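Local coordinates for protein glycerol dehydrogenase (Schizosaccharomyces pombe, PDB 1TA9) that probably oxidises glycerol to dihydroxyacetone with NAD(+) at a zinc site, serving the assimilation of glycerol, at residues 74-79 with 213-218. Residues are numbered along the deposited sequence; the frame is centred on the assembly and turned at random.
Sequences QGRHAF and IDTDVI
Gly75 and Ile213 join the C-terminal ends of parallel strands 71-75 and 210-214: Gly75 N gives a hydrogen bond to Ile213 O (3.1 Å), and Gly75 O takes one from Thr215 N (3.0 Å). Beyond this pairing the segment 74-79 folds into a type II turn from Gly75 to Ala78, whose Ala78 N reaches Gly75 O from the opposite face of that carbonyl to Thr215 N. The carboxylate of Asp214, swung anti to its own N (chi1 -177°), lies beneath the turn and holds both segments. Its OD2 is shared by His77 N (2.8 Å), which comes from above the carboxylate plane, and by Asp216 N (2.9 Å), nearly along the C-O bond, the capping bond of Asp214 as N-cap of helix 215-220; OD1 accepts from Phe79 N (3.1 Å). The CB of the same aspartate sits over the centre of the Phe79 ring, 3.4 Å from its centroid, a CH-pi contact, while Val217 CG2 also touches Phe79 CE2. The extended Arg76 side chain grips one oxygen of Asp216 side-on, NE to OD2 at 2.9 Å with NH2 beside it; its NH1 also pairs with Asp412 of a third subunit. On the sheet face away from the Asp214 side chain, Gln74 CG packs on Thr215 CG2 (3.6 Å); Gln74 OE1 bonds to Tyr72 OH and its NE2 to Glu292 O, while Thr215 OG1 bonds to Glu292 OE1. Capping its helix and holding the neighbouring turn, Asp214 forms a strand-to-helix junction in the alpha/beta domain that probably binds NAD(+), in this iron-containing alcohol dehydrogenase family member.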
ATOM      1  N   GLN B  74      36.398 -13.684  10.253  1.00 12.90           N
ATOM      2  CA  GLN B  74      36.319 -14.000   8.830  1.00 13.18           C
ATOM      3  C   GLN B  74      36.997 -12.928   7.962  1.00 13.29           C
ATOM      4  O   GLN B  74      36.678 -11.743   8.062  1.00 13.32           O
ATOM      5  CB  GLN B  74      34.842 -14.118   8.448  1.00 13.51           C
ATOM      6  CG  GLN B  74      34.557 -14.305   6.978  1.00 14.09           C
ATOM      7  CD  GLN B  74      33.086 -14.113   6.660  1.00 14.36           C
ATOM      8  OE1 GLN B  74      32.218 -14.649   7.349  1.00 14.29           O
ATOM      9  NE2 GLN B  74      32.798 -13.351   5.608  1.00 14.47           N
ATOM     10  N   GLY B  75      37.923 -13.344   7.102  1.00 13.17           N
ATOM     11  CA  GLY B  75      38.594 -12.382   6.244  1.00 13.10           C
ATOM     12  C   GLY B  75      39.490 -13.041   5.213  1.00 13.19           C
ATOM     13  O   GLY B  75      39.923 -14.177   5.393  1.00 12.91           O
ATOM     14  N   ARG B  76      39.776 -12.329   4.129  1.00 13.39           N
ATOM     15  CA  ARG B  76      40.620 -12.885   3.083  1.00 13.80           C
ATOM     16  C   ARG B  76      42.079 -12.872   3.524  1.00 14.21           C
ATOM     17  O   ARG B  76      42.601 -11.834   3.930  1.00 14.30           O
ATOM     18  CB  ARG B  76      40.460 -12.090   1.787  1.00 13.47           C
ATOM     19  CG  ARG B  76      41.037 -12.820   0.591  1.00 13.22           C
ATOM     20  CD  ARG B  76      40.799 -12.087  -0.707  1.00 13.11           C
ATOM     21  NE  ARG B  76      41.012 -12.992  -1.829  1.00 13.39           N
ATOM     22  CZ  ARG B  76      40.783 -12.693  -3.103  1.00 13.36           C
ATOM     23  NH1 ARG B  76      40.333 -11.492  -3.442  1.00 13.39           N
ATOM     24  NH2 ARG B  76      40.989 -13.612  -4.038  1.00 13.31           N
ATOM     25  N   HIS B  77      42.723 -14.033   3.443  1.00 14.79           N
ATOM     26  CA  HIS B  77      44.122 -14.194   3.842  1.00 15.35           C
ATOM     27  C   HIS B  77      44.253 -14.146   5.361  1.00 15.45           C
ATOM     28  O   HIS B  77      45.351 -14.004   5.896  1.00 15.47           O
ATOM     29  CB  HIS B  77      44.992 -13.097   3.216  1.00 15.71           C
ATOM     30  CG  HIS B  77      44.892 -13.027   1.724  1.00 16.12           C
ATOM     31  ND1 HIS B  77      45.208 -14.091   0.908  1.00 16.44           N
ATOM     32  CD2 HIS B  77      44.499 -12.026   0.901  1.00 16.43           C
ATOM     33  CE1 HIS B  77      45.014 -13.749  -0.354  1.00 16.47           C
ATOM     34  NE2 HIS B  77      44.583 -12.501  -0.385  1.00 16.70           N
ATOM     35  N   ALA B  78      43.123 -14.282   6.051  1.00 15.65           N
ATOM     36  CA  ALA B  78      43.101 -14.235   7.508  1.00 15.83           C
ATOM     37  C   ALA B  78      44.076 -15.197   8.176  1.00 16.02           C
ATOM     38  O   ALA B  78      44.631 -14.880   9.226  1.00 15.98           O
ATOM     39  CB  ALA B  78      41.685 -14.497   8.016  1.00 15.81           C
ATOM     40  N   PHE B  79      44.290 -16.369   7.582  1.00 16.31           N
ATOM     41  CA  PHE B  79      45.210 -17.331   8.179  1.00 16.84           C
ATOM     42  C   PHE B  79      46.620 -16.764   8.330  1.00 17.53           C
ATOM     43  O   PHE B  79      47.408 -17.276   9.121  1.00 17.83           O
ATOM     44  CB  PHE B  79      45.269 -18.631   7.364  1.00 16.34           C
ATOM     45  CG  PHE B  79      44.023 -19.478   7.460  1.00 15.99           C
ATOM     46  CD1 PHE B  79      43.125 -19.317   8.512  1.00 15.72           C
ATOM     47  CD2 PHE B  79      43.770 -20.465   6.511  1.00 15.82           C
ATOM     48  CE1 PHE B  79      41.990 -20.130   8.618  1.00 15.57           C
ATOM     49  CE2 PHE B  79      42.643 -21.281   6.609  1.00 15.55           C
ATOM     50  CZ  PHE B  79      41.750 -21.113   7.669  1.00 15.45           C
ATOM     51  N   ILE B 213      37.856 -18.166   9.821  1.00 13.65           N
ATOM     52  CA  ILE B 213      37.678 -18.448   8.398  1.00 14.11           C
ATOM     53  C   ILE B 213      38.487 -17.559   7.470  1.00 13.93           C
ATOM     54  O   ILE B 213      38.406 -16.334   7.548  1.00 14.23           O
ATOM     55  CB  ILE B 213      36.193 -18.288   7.988  1.00 14.49           C
ATOM     56  CG1 ILE B 213      35.307 -19.145   8.888  1.00 15.25           C
ATOM     57  CG2 ILE B 213      36.004 -18.676   6.517  1.00 14.85           C
ATOM     58  CD1 ILE B 213      33.825 -18.936   8.650  1.00 15.86           C
ATOM     59  N   ASP B 214      39.258 -18.181   6.580  1.00 13.40           N
ATOM     60  CA  ASP B 214      40.044 -17.439   5.603  1.00 13.08           C
ATOM     61  C   ASP B 214      39.245 -17.537   4.304  1.00 12.70           C
ATOM     62  O   ASP B 214      39.149 -18.603   3.698  1.00 12.55           O
ATOM     63  CB  ASP B 214      41.433 -18.067   5.443  1.00 13.27           C
ATOM     64  CG  ASP B 214      42.329 -17.283   4.491  1.00 13.82           C
ATOM     65  OD1 ASP B 214      43.559 -17.245   4.725  1.00 13.91           O
ATOM     66  OD2 ASP B 214      41.815 -16.716   3.503  1.00 13.81           O
ATOM     67  N   THR B 215      38.655 -16.422   3.887  1.00 12.37           N
ATOM     68  CA  THR B 215      37.826 -16.417   2.690  1.00 12.23           C
ATOM     69  C   THR B 215      38.564 -16.608   1.365  1.00 12.10           C
ATOM     70  O   THR B 215      37.932 -16.829   0.331  1.00 11.56           O
ATOM     71  CB  THR B 215      36.961 -15.149   2.640  1.00 12.36           C
ATOM     72  OG1 THR B 215      37.784 -13.996   2.836  1.00 12.64           O
ATOM     73  CG2 THR B 215      35.902 -15.197   3.741  1.00 12.56           C
ATOM     74  N   ASP B 216      39.892 -16.532   1.382  1.00 11.98           N
ATOM     75  CA  ASP B 216      40.636 -16.761   0.147  1.00 12.14           C
ATOM     76  C   ASP B 216      40.604 -18.264  -0.097  1.00 12.13           C
ATOM     77  O   ASP B 216      40.577 -18.729  -1.239  1.00 12.19           O
ATOM     78  CB  ASP B 216      42.080 -16.275   0.265  1.00 12.42           C
ATOM     79  CG  ASP B 216      42.816 -16.329  -1.062  1.00 13.06           C
ATOM     80  OD1 ASP B 216      43.643 -17.245  -1.257  1.00 13.44           O
ATOM     81  OD2 ASP B 216      42.552 -15.459  -1.920  1.00 13.53           O
ATOM     82  N   VAL B 217      40.602 -19.026   0.990  1.00 12.06           N
ATOM     83  CA  VAL B 217      40.534 -20.478   0.894  1.00 12.01           C
ATOM     84  C   VAL B 217      39.120 -20.861   0.457  1.00 12.27           C
ATOM     85  O   VAL B 217      38.926 -21.737  -0.389  1.00 11.77           O
ATOM     86  CB  VAL B 217      40.832 -21.140   2.250  1.00 12.23           C
ATOM     87  CG1 VAL B 217      40.590 -22.646   2.165  1.00 12.02           C
ATOM     88  CG2 VAL B 217      42.270 -20.852   2.662  1.00 12.00           C
ATOM     89  N   ILE B 218      38.131 -20.188   1.035  1.00 12.33           N
ATOM     90  CA  ILE B 218      36.740 -20.467   0.707  1.00 12.84           C
ATOM     91  C   ILE B 218      36.410 -20.165  -0.760  1.00 12.90           C
ATOM     92  O   ILE B 218      35.778 -20.978  -1.437  1.00 13.01           O
ATOM     93  CB  ILE B 218      35.773 -19.650   1.614  1.00 12.87           C
ATOM     94  CG1 ILE B 218      36.104 -19.876   3.094  1.00 13.18           C
ATOM     95  CG2 ILE B 218      34.337 -20.051   1.331  1.00 12.95           C
ATOM     96  CD1 ILE B 218      36.098 -21.335   3.530  1.00 13.68           C
TER